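Local coordinates for Glyco_hydro_cc domain-containing protein (Pseudomonas viridiflava, PDB 6UAV), which probably hydrolyses beta-1,3-glucan as an endo-acting glucanase of glycoside hydrolase family 128, subgroup II, built on a TIM-barrel catalytic core, at residues G124-T127 with G128-D131; P85-V88 with D89-N92; A134-D137 with A138-A141; F159-D163 with Y164-S168. One frame throughout, in Å; residues are numbered along the deposited sequence.

Contact 1: G124-T127 with G128-D131; sequences GTMT and GYGD
Met126 and Tyr129 close a type II beta turn in the surface loop that carries the chain from strand 115-121 to helix 132-146. The turn bond runs from Tyr129 N to Met126 O at 2.8 Å. Thr127 and Gly128 form the corner, and Gly128 takes the positive phi (77°) expected of the third position in this turn. Beyond the turn the two arms meet again: Gly124 N donates to Gly130 O at 2.7 Å, while Gly130 CA comes within 3.4 Å of Gly124 O in a CA-H...O contact. The Met126 chain runs extended to its sulfur, CG anti to the backbone N (chi1 178°), which carries SD to 4.0 Å from Tyr129 CD2, and bends at chi3. The sulfur approaches the ring obliquely, 5.2 Å from the Tyr129 centroid, as a Met-aromatic contact. From the corner Thr127 O also reaches Tyr129 CD2, at 3.6 Å. The phenol end of the tyrosine touches Ala134 and Ala138, and the ring meets Trp135 edge-to-face; Tyr129 O accepts from Asn86 ND2, and Thr125 OG1 bonds Val88 N. At the exit Asp131 OD1 caps Val133 N. The result is a folded beta-alpha loop at the C-terminal end of a TIM-barrel strand, with a beta turn inside it and an N-cap leading into the helix.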
loop_
_atom_site.group_PDB
_atom_site.type_symbol
_atom_site.label_atom_id
_atom_site.label_comp_id
_atom_site.label_asym_id
_atom_site.label_seq_id
_atom_site.Cartn_x
_atom_site.Cartn_y
_atom_site.Cartn_z
ATOM N N GLY A 124 12.737 -9.170 3.075
ATOM C CA GLY A 124 13.705 -8.182 2.615
ATOM C C GLY A 124 15.025 -8.768 2.199
ATOM O O GLY A 124 15.217 -10.014 2.245
ATOM N N THR A 125 15.868 -7.841 1.793
ATOM C CA THR A 125 17.237 -8.088 1.268
ATOM C C THR A 125 18.275 -7.335 2.091
ATOM O O THR A 125 19.480 -7.642 1.972
ATOM C CB THR A 125 17.308 -7.757 -0.217
ATOM O OG1 THR A 125 16.953 -6.385 -0.314
ATOM C CG2 THR A 125 16.390 -8.645 -1.029
ATOM N N MET A 126 17.896 -6.341 2.876
ATOM C CA MET A 126 18.870 -5.591 3.691
ATOM C C MET A 126 19.570 -6.562 4.653
ATOM O O MET A 126 18.919 -7.373 5.320
ATOM C CB MET A 126 18.174 -4.486 4.508
ATOM C CG MET A 126 19.109 -3.690 5.432
ATOM S SD MET A 126 18.137 -2.393 6.195
ATOM C CE MET A 126 18.086 -1.209 4.872
ATOM N N THR A 127 20.898 -6.534 4.688
ATOM C CA THR A 127 21.688 -7.400 5.580
ATOM C C THR A 127 21.104 -7.444 6.990
ATOM O O THR A 127 20.976 -6.380 7.628
ATOM C CB THR A 127 23.145 -6.928 5.692
ATOM O OG1 THR A 127 23.620 -6.813 4.359
ATOM C CG2 THR A 127 23.961 -7.920 6.479
ATOM N N GLY A 128 20.847 -8.659 7.491
ATOM C CA GLY A 128 20.300 -8.874 8.848
ATOM C C GLY A 128 18.814 -8.603 8.958
ATOM O O GLY A 128 18.219 -9.030 10.016
ATOM N N TYR A 129 18.173 -7.986 7.939
ATOM C CA TYR A 129 16.782 -7.505 8.137
ATOM C C TYR A 129 15.861 -8.043 7.028
ATOM O O TYR A 129 14.808 -7.423 6.748
ATOM C CB TYR A 129 16.745 -5.982 8.313
ATOM C CG TYR A 129 17.391 -5.455 9.566
ATOM C CD1 TYR A 129 16.910 -5.788 10.827
ATOM C CD2 TYR A 129 18.508 -4.613 9.482
ATOM C CE1 TYR A 129 17.535 -5.314 11.976
ATOM C CE2 TYR A 129 19.158 -4.155 10.621
ATOM C CZ TYR A 129 18.638 -4.483 11.870
ATOM O OH TYR A 129 19.216 -4.007 13.023
ATOM N N GLY A 130 16.123 -9.264 6.561
ATOM C CA GLY A 130 15.156 -9.956 5.670
ATOM C C GLY A 130 13.801 -10.079 6.363
ATOM O O GLY A 130 12.727 -9.919 5.716
ATOM N N ASP A 131 13.821 -10.409 7.639
ATOM C CA ASP A 131 12.598 -10.675 8.414
ATOM C C ASP A 131 12.037 -9.331 8.825
ATOM O O ASP A 131 12.722 -8.598 9.556
ATOM C CB ASP A 131 12.892 -11.493 9.663
ATOM C CG ASP A 131 11.668 -11.847 10.490
ATOM O OD1 ASP A 131 10.589 -11.320 10.262
ATOM O OD2 ASP A 131 11.839 -12.750 11.358
#

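Contact 2: P85-V88 with D89-N92; sequences PNLV and DQAN
Leu87 and Gln90 are the ends of a type I beta turn, joined by Gln90 N to Leu87 O at 3.1 Å and packed through Leu87 CB and Gln90 CG at 3.8 Å. Asp89, at the third position of the turn, has CG between its backbone N and carbonyl carbon (chi1 72°). That choice lays the carboxylate alongside Leu87, both side chains pointing the same way, with Asp89 OD1 3.7 Å from Leu87 CB. Gln90 bends sharply at chi2, and its amide folds back so that NE2 makes a weak hydrogen bond to Asp89 OD2; OE1 receives another weak one from Asn83, and the side chain lies against Trp57 and Glu84. Val88 and Asn92 form a second side-by-side pair. With CG of Asn92 swung away from its own backbone N (chi1 -168°), the amide runs beside Val88. There Asn92 OD1 lies 3.5 Å from Val88 CA, and Asn92 CB sits 3.3 Å from Val88 O. A water donates to Gln90 O at 2.6 Å and only weakly to Val88 O, so it links the two carbonyl oxygens. Ala91 CB, buried, touches Pro85 CA. The loop links strand 78-81 to helix 95-112, and Pro85 touches Pro119 and Met121 of strand 115-121 and Trp135 of helix 132-146.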
loop_
_atom_site.group_PDB
_atom_site.type_symbol
_atom_site.label_atom_id
_atom_site.label_comp_id
_atom_site.label_asym_id
_atom_site.label_seq_id
_atom_site.Cartn_x
_atom_site.Cartn_y
_atom_site.Cartn_z
ATOM N N PRO A 85 11.476 -0.512 3.640
ATOM C CA PRO A 85 12.784 -0.094 4.109
ATOM C C PRO A 85 13.827 -1.191 4.124
ATOM O O PRO A 85 15.020 -0.904 3.986
ATOM C CB PRO A 85 12.517 0.388 5.541
ATOM C CG PRO A 85 11.242 -0.355 5.956
ATOM C CD PRO A 85 10.420 -0.462 4.686
ATOM N N ASN A 86 13.390 -2.437 4.320
ATOM C CA ASN A 86 14.323 -3.583 4.398
ATOM C C ASN A 86 14.629 -4.133 3.004
ATOM O O ASN A 86 15.160 -5.224 2.952
ATOM C CB ASN A 86 13.805 -4.624 5.371
ATOM C CG ASN A 86 12.460 -5.228 5.016
ATOM O OD1 ASN A 86 11.600 -4.514 4.484
ATOM N ND2 ASN A 86 12.286 -6.500 5.392
ATOM N N LEU A 87 14.243 -3.460 1.930
ATOM C CA LEU A 87 14.637 -3.917 0.576
ATOM C C LEU A 87 15.660 -2.887 0.081
ATOM O O LEU A 87 15.339 -1.680 0.033
ATOM C CB LEU A 87 13.434 -3.969 -0.363
ATOM C CG LEU A 87 12.580 -5.246 -0.304
ATOM C CD1 LEU A 87 13.361 -6.457 -0.807
ATOM C CD2 LEU A 87 11.961 -5.466 1.067
ATOM N N VAL A 88 16.815 -3.355 -0.346
ATOM C CA VAL A 88 17.881 -2.412 -0.781
ATOM C C VAL A 88 17.467 -1.686 -2.064
ATOM O O VAL A 88 17.915 -0.510 -2.256
ATOM C CB VAL A 88 19.168 -3.194 -0.973
ATOM C CG1 VAL A 88 20.213 -2.275 -1.547
ATOM C CG2 VAL A 88 19.620 -3.850 0.330
ATOM N N ASP A 89 16.634 -2.305 -2.907
ATOM C CA ASP A 89 16.227 -1.665 -4.177
ATOM C C ASP A 89 15.006 -0.771 -3.958
ATOM O O ASP A 89 14.511 -0.181 -4.948
ATOM C CB ASP A 89 15.939 -2.717 -5.258
ATOM C CG ASP A 89 14.665 -3.465 -4.977
ATOM O OD1 ASP A 89 14.587 -4.132 -3.927
ATOM O OD2 ASP A 89 13.737 -3.310 -5.769
ATOM N N GLN A 90 14.474 -0.680 -2.749
ATOM C CA GLN A 90 13.315 0.185 -2.456
ATOM C C GLN A 90 13.779 1.289 -1.475
ATOM O O GLN A 90 14.864 1.859 -1.696
ATOM C CB GLN A 90 12.197 -0.670 -1.915
ATOM C CG GLN A 90 11.700 -1.716 -2.913
ATOM C CD GLN A 90 11.055 -1.078 -4.106
ATOM O OE1 GLN A 90 10.496 -0.003 -4.033
ATOM N NE2 GLN A 90 11.092 -1.772 -5.233
ATOM N N ALA A 91 13.024 1.602 -0.422
ATOM C CA ALA A 91 13.367 2.703 0.483
ATOM C C ALA A 91 14.775 2.502 1.053
ATOM O O ALA A 91 15.479 3.537 1.293
ATOM C CB ALA A 91 12.301 2.878 1.540
ATOM N N ASN A 92 15.193 1.253 1.332
ATOM C CA ASN A 92 16.582 0.978 1.728
ATOM C C ASN A 92 16.922 1.848 2.939
ATOM O O ASN A 92 17.930 2.588 2.911
ATOM C CB ASN A 92 17.505 1.206 0.549
ATOM C CG ASN A 92 18.885 0.666 0.793
ATOM O OD1 ASN A 92 19.075 -0.201 1.637
ATOM N ND2 ASN A 92 19.858 1.237 0.099
HETATM O O HOH W 1 16.290 2.063 -3.819
#

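Contact 3: A134-D137 with A138-A141; sequences AWLD and AFYA
Four successive i to i+4 bonds hold about two turns of regular alpha-helix, from Ala138 N to Ala134 O through Ala141 N to Asp137 O, the straightest being Tyr140 N to Leu136 O at 2.9 Å and 171°. On the buried side Trp135 lies against Phe139, one helical turn on. The six-membered ring of the indole does the touching, through CZ3 and CH2, at an oblique approach: CZ3 is 3.5 Å from Phe139 CB and 3.7 Å from Phe139 CG. Both side chains hold CG anti to the backbone N (chi1 -171° for Trp135), and their rings end nearly parallel but slid apart, with little overlap between the indole six-membered ring and the phenyl. This helix, 132-146, is the crossover of the beta-alpha-beta unit between strands 115-121 and 156-161 of the TIM barrel. The aromatic pair faces neighbouring helix 95-112, where Phe139 meets Trp102 edge-to-face and both rings rest on Ala98; Trp135 NE1 donates to Met93 O. Leu136 packs on Met121 of strand 115-121. Tyr140 turns its ring edge to Leu136 O, with CD1 only 3.3 Å from that oxygen and in the plane of the ring. The same Tyr140 ring meets Tyr176, whose hydroxyl is hydrogen-bonded to Asp137 OD1.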
loop_
_atom_site.group_PDB
_atom_site.type_symbol
_atom_site.label_atom_id
_atom_site.label_comp_id
_atom_site.label_asym_id
_atom_site.label_seq_id
_atom_site.Cartn_x
_atom_site.Cartn_y
_atom_site.Cartn_z
ATOM N N ALA A 134 12.386 -8.530 12.474
ATOM C CA ALA A 134 13.698 -8.069 12.964
ATOM C C ALA A 134 13.808 -6.585 12.657
ATOM O O ALA A 134 14.282 -5.828 13.525
ATOM C CB ALA A 134 14.821 -8.818 12.300
ATOM N N TRP A 135 13.417 -6.155 11.476
ATOM C CA TRP A 135 13.533 -4.719 11.117
ATOM C C TRP A 135 12.644 -3.893 12.052
ATOM O O TRP A 135 13.133 -2.891 12.624
ATOM C CB TRP A 135 13.296 -4.520 9.602
ATOM C CG TRP A 135 13.606 -3.122 9.131
ATOM C CD1 TRP A 135 14.755 -2.716 8.540
ATOM C CD2 TRP A 135 12.841 -1.946 9.394
ATOM N NE1 TRP A 135 14.719 -1.359 8.327
ATOM C CE2 TRP A 135 13.546 -0.847 8.858
ATOM C CE3 TRP A 135 11.581 -1.711 9.985
ATOM C CZ2 TRP A 135 13.101 0.463 8.959
ATOM C CZ3 TRP A 135 11.108 -0.417 10.049
ATOM C CH2 TRP A 135 11.861 0.651 9.542
ATOM N N LEU A 136 11.395 -4.269 12.228
ATOM C CA LEU A 136 10.466 -3.479 13.062
ATOM C C LEU A 136 10.893 -3.490 14.518
ATOM O O LEU A 136 10.787 -2.425 15.148
ATOM C CB LEU A 136 9.036 -3.989 12.926
ATOM C CG LEU A 136 8.291 -3.654 11.621
ATOM C CD1 LEU A 136 7.044 -4.505 11.517
ATOM C CD2 LEU A 136 7.959 -2.181 11.548
ATOM N N ASP A 137 11.350 -4.614 15.072
ATOM C CA ASP A 137 11.873 -4.640 16.451
ATOM C C ASP A 137 12.965 -3.579 16.593
ATOM O O ASP A 137 12.963 -2.810 17.599
ATOM C CB ASP A 137 12.381 -6.010 16.840
ATOM C CG ASP A 137 11.308 -7.033 17.149
ATOM O OD1 ASP A 137 10.084 -6.625 17.217
ATOM O OD2 ASP A 137 11.708 -8.202 17.365
ATOM N N ALA A 138 13.895 -3.573 15.652
ATOM C CA ALA A 138 15.056 -2.674 15.726
ATOM C C ALA A 138 14.603 -1.222 15.597
ATOM O O ALA A 138 15.165 -0.356 16.305
ATOM C CB ALA A 138 16.035 -3.037 14.662
ATOM N N PHE A 139 13.649 -0.952 14.693
ATOM C CA PHE A 139 13.119 0.419 14.491
ATOM C C PHE A 139 12.435 0.886 15.769
ATOM O O PHE A 139 12.732 2.018 16.240
ATOM C CB PHE A 139 12.135 0.377 13.306
ATOM C CG PHE A 139 11.225 1.554 13.199
ATOM C CD1 PHE A 139 11.724 2.824 12.968
ATOM C CD2 PHE A 139 9.871 1.391 13.406
ATOM C CE1 PHE A 139 10.867 3.906 12.915
ATOM C CE2 PHE A 139 9.005 2.473 13.347
ATOM C CZ PHE A 139 9.512 3.731 13.080
ATOM N N TYR A 140 11.616 0.045 16.380
ATOM C CA TYR A 140 10.980 0.384 17.672
ATOM C C TYR A 140 12.057 0.665 18.742
ATOM O O TYR A 140 12.002 1.671 19.449
ATOM C CB TYR A 140 10.087 -0.763 18.146
ATOM C CG TYR A 140 8.619 -0.648 17.811
ATOM C CD1 TYR A 140 8.164 -1.023 16.548
ATOM C CD2 TYR A 140 7.692 -0.245 18.750
ATOM C CE1 TYR A 140 6.824 -1.021 16.230
ATOM C CE2 TYR A 140 6.344 -0.224 18.440
ATOM C CZ TYR A 140 5.925 -0.620 17.186
ATOM O OH TYR A 140 4.614 -0.596 16.850
ATOM N N ALA A 141 13.104 -0.153 18.811
ATOM C CA ALA A 141 14.154 0.010 19.839
ATOM C C ALA A 141 14.950 1.303 19.569
ATOM O O ALA A 141 15.338 1.951 20.538
ATOM C CB ALA A 141 15.018 -1.223 19.831
#

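Contact 4: F159-D163 with Y164-S168; sequences FHWYD and YGLSS
Asp163 OD1 is gripped twice, by Tyr164 N at 2.8 Å on the anti side of the carboxylate and by His189 ND1 from a neighbouring loop. It sits where strand 156-161 of the TIM barrel turns into helix 166-173, a beta-alpha loop at the C-terminal rim. The Asp163 and Tyr164 side chains cross at about a right angle, with carboxylate and ring planes 53° apart, OD1 coming to the ring edge 3.4 Å from Tyr164 CD1; the phenol reaches Leu195 O, and a sulfate, probably from the crystallisation liquor, lies nearby. Trp161, at the end of the strand, bonds to the same loop. Its NE1 donates to Tyr164 O at 2.8 Å, almost straight (171°), the oxygen lying in the indole plane although the donor stands above the carbonyl plane. Leu166, in the first turn of the helix, packs back on the strand: CG anti to the backbone N (chi1 168°) brings CD1 to 3.8 Å from Trp161 CB and to the edge of the Phe159 ring at CD2. Leu166 CB lies beside Trp161 CD1, and Met210 and Met213 of helix 200-216 cover the leucine. One water accepts from Leu166 N at 2.9 Å and donates to Asp163 O. Gly165, the N-cap, takes a 2.7 Å bond at its O from Ser168 OG, on a lone pair.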
loop_
_atom_site.group_PDB
_atom_site.type_symbol
_atom_site.label_atom_id
_atom_site.label_comp_id
_atom_site.label_asym_id
_atom_site.label_seq_id
_atom_site.Cartn_x
_atom_site.Cartn_y
_atom_site.Cartn_z
ATOM N N PHE A 159 1.880 -3.536 4.629
ATOM C CA PHE A 159 2.501 -4.795 4.230
ATOM C C PHE A 159 2.301 -4.995 2.734
ATOM O O PHE A 159 1.271 -4.616 2.194
ATOM C CB PHE A 159 1.892 -5.925 5.060
ATOM C CG PHE A 159 2.756 -7.159 5.016
ATOM C CD1 PHE A 159 4.047 -7.107 5.490
ATOM C CD2 PHE A 159 2.317 -8.344 4.473
ATOM C CE1 PHE A 159 4.887 -8.205 5.418
ATOM C CE2 PHE A 159 3.162 -9.435 4.402
ATOM C CZ PHE A 159 4.439 -9.360 4.873
ATOM N N HIS A 160 3.299 -5.591 2.090
ATOM C CA HIS A 160 3.283 -6.036 0.698
ATOM C C HIS A 160 3.565 -7.531 0.661
ATOM O O HIS A 160 4.414 -8.007 1.425
ATOM C CB HIS A 160 4.437 -5.342 -0.076
ATOM C CG HIS A 160 4.354 -3.845 -0.094
ATOM N ND1 HIS A 160 5.382 -3.091 -0.615
ATOM C CD2 HIS A 160 3.363 -3.008 0.253
ATOM C CE1 HIS A 160 5.015 -1.800 -0.593
ATOM N NE2 HIS A 160 3.758 -1.724 -0.044
ATOM N N TRP A 161 2.883 -8.258 -0.221
ATOM C CA TRP A 161 3.093 -9.712 -0.289
ATOM C C TRP A 161 2.674 -10.202 -1.679
ATOM O O TRP A 161 1.580 -9.859 -2.125
ATOM C CB TRP A 161 2.330 -10.407 0.825
ATOM C CG TRP A 161 2.902 -11.754 1.092
ATOM C CD1 TRP A 161 2.310 -12.977 0.831
ATOM C CD2 TRP A 161 4.181 -12.025 1.680
ATOM N NE1 TRP A 161 3.153 -13.974 1.220
ATOM C CE2 TRP A 161 4.302 -13.430 1.747
ATOM C CE3 TRP A 161 5.214 -11.219 2.195
ATOM C CZ2 TRP A 161 5.443 -14.035 2.247
ATOM C CZ3 TRP A 161 6.351 -11.829 2.674
ATOM C CH2 TRP A 161 6.446 -13.225 2.728
ATOM N N TYR A 162 3.561 -10.980 -2.292
ATOM C CA TYR A 162 3.415 -11.519 -3.667
ATOM C C TYR A 162 3.411 -13.061 -3.709
ATOM O O TYR A 162 3.867 -13.675 -4.666
ATOM C CB TYR A 162 4.544 -10.921 -4.510
ATOM C CG TYR A 162 4.316 -9.466 -4.816
ATOM C CD1 TYR A 162 4.673 -8.490 -3.894
ATOM C CD2 TYR A 162 3.645 -9.064 -5.965
ATOM C CE1 TYR A 162 4.483 -7.144 -4.169
ATOM C CE2 TYR A 162 3.433 -7.728 -6.255
ATOM C CZ TYR A 162 3.844 -6.765 -5.342
ATOM O OH TYR A 162 3.645 -5.457 -5.656
ATOM N N ASP A 163 2.965 -13.723 -2.632
ATOM C CA ASP A 163 3.063 -15.202 -2.524
ATOM C C ASP A 163 1.876 -15.678 -1.719
ATOM O O ASP A 163 1.037 -14.887 -1.280
ATOM C CB ASP A 163 4.401 -15.654 -1.941
ATOM C CG ASP A 163 4.943 -16.978 -2.434
ATOM O OD1 ASP A 163 4.145 -17.816 -2.862
ATOM O OD2 ASP A 163 6.162 -17.163 -2.342
ATOM N N TYR A 164 1.775 -16.999 -1.615
ATOM C CA TYR A 164 0.851 -17.616 -0.654
ATOM C C TYR A 164 1.251 -17.222 0.778
ATOM O O TYR A 164 2.355 -16.683 1.006
ATOM C CB TYR A 164 0.921 -19.134 -0.790
ATOM C CG TYR A 164 0.489 -19.641 -2.142
ATOM C CD1 TYR A 164 1.418 -19.791 -3.151
ATOM C CD2 TYR A 164 -0.829 -19.971 -2.416
ATOM C CE1 TYR A 164 1.063 -20.248 -4.407
ATOM C CE2 TYR A 164 -1.203 -20.450 -3.672
ATOM C CZ TYR A 164 -0.266 -20.540 -4.682
ATOM O OH TYR A 164 -0.592 -21.043 -5.915
ATOM N N GLY A 165 0.314 -17.443 1.704
ATOM C CA GLY A 165 0.542 -17.252 3.148
ATOM C C GLY A 165 0.374 -15.830 3.613
ATOM O O GLY A 165 0.848 -15.525 4.777
ATOM N N LEU A 166 -0.281 -14.968 2.850
ATOM C CA LEU A 166 -0.467 -13.588 3.340
ATOM C C LEU A 166 -1.134 -13.565 4.736
ATOM O O LEU A 166 -0.663 -12.830 5.632
ATOM C CB LEU A 166 -1.222 -12.767 2.298
ATOM C CG LEU A 166 -1.732 -11.422 2.774
ATOM C CD1 LEU A 166 -0.592 -10.510 3.279
ATOM C CD2 LEU A 166 -2.461 -10.773 1.652
ATOM N N SER A 167 -2.206 -14.316 4.984
ATOM C CA SER A 167 -2.858 -14.340 6.319
ATOM C C SER A 167 -1.833 -14.727 7.412
ATOM O O SER A 167 -1.862 -14.133 8.486
ATOM C CB SER A 167 -4.070 -15.225 6.353
ATOM O OG SER A 167 -3.658 -16.569 6.198
ATOM N N SER A 168 -0.878 -15.615 7.120
ATOM C CA SER A 168 0.105 -16.111 8.106
ATOM C C SER A 168 1.091 -14.961 8.402
ATOM O O SER A 168 1.474 -14.772 9.590
ATOM C CB SER A 168 0.745 -17.383 7.613
ATOM O OG SER A 168 1.797 -17.139 6.712
HETATM O O HOH W 2 -1.345 -15.170 0.150
#

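How the contacts relate
Along the chain the order is contact 2, contact 1, contact 3, contact 4, following barrel strands 78-81, 115-121 and 156-161, which are neighbours in the closed eight-stranded parallel sheet. Contacts 1 and 2 are successive beta-alpha loops with centres about 9 Å apart; the carbonyl oxygen of Asn86 probably accepts from both Thr125 N (2.9 Å) and Met126 N (3.0 Å). Contact 3 begins after a gap of two residues from contact 1, in helix 132-146, centres about 12 Å apart, and Trp135 touches both loops. Contact 4 stands off, nearest atoms about 7 Å from each of the others, at the end of the next strand and the loop after it. The three loops thus form adjoining parts of the rim at the strand C-terminal ends, where TIM-barrel enzymes carry their active sites.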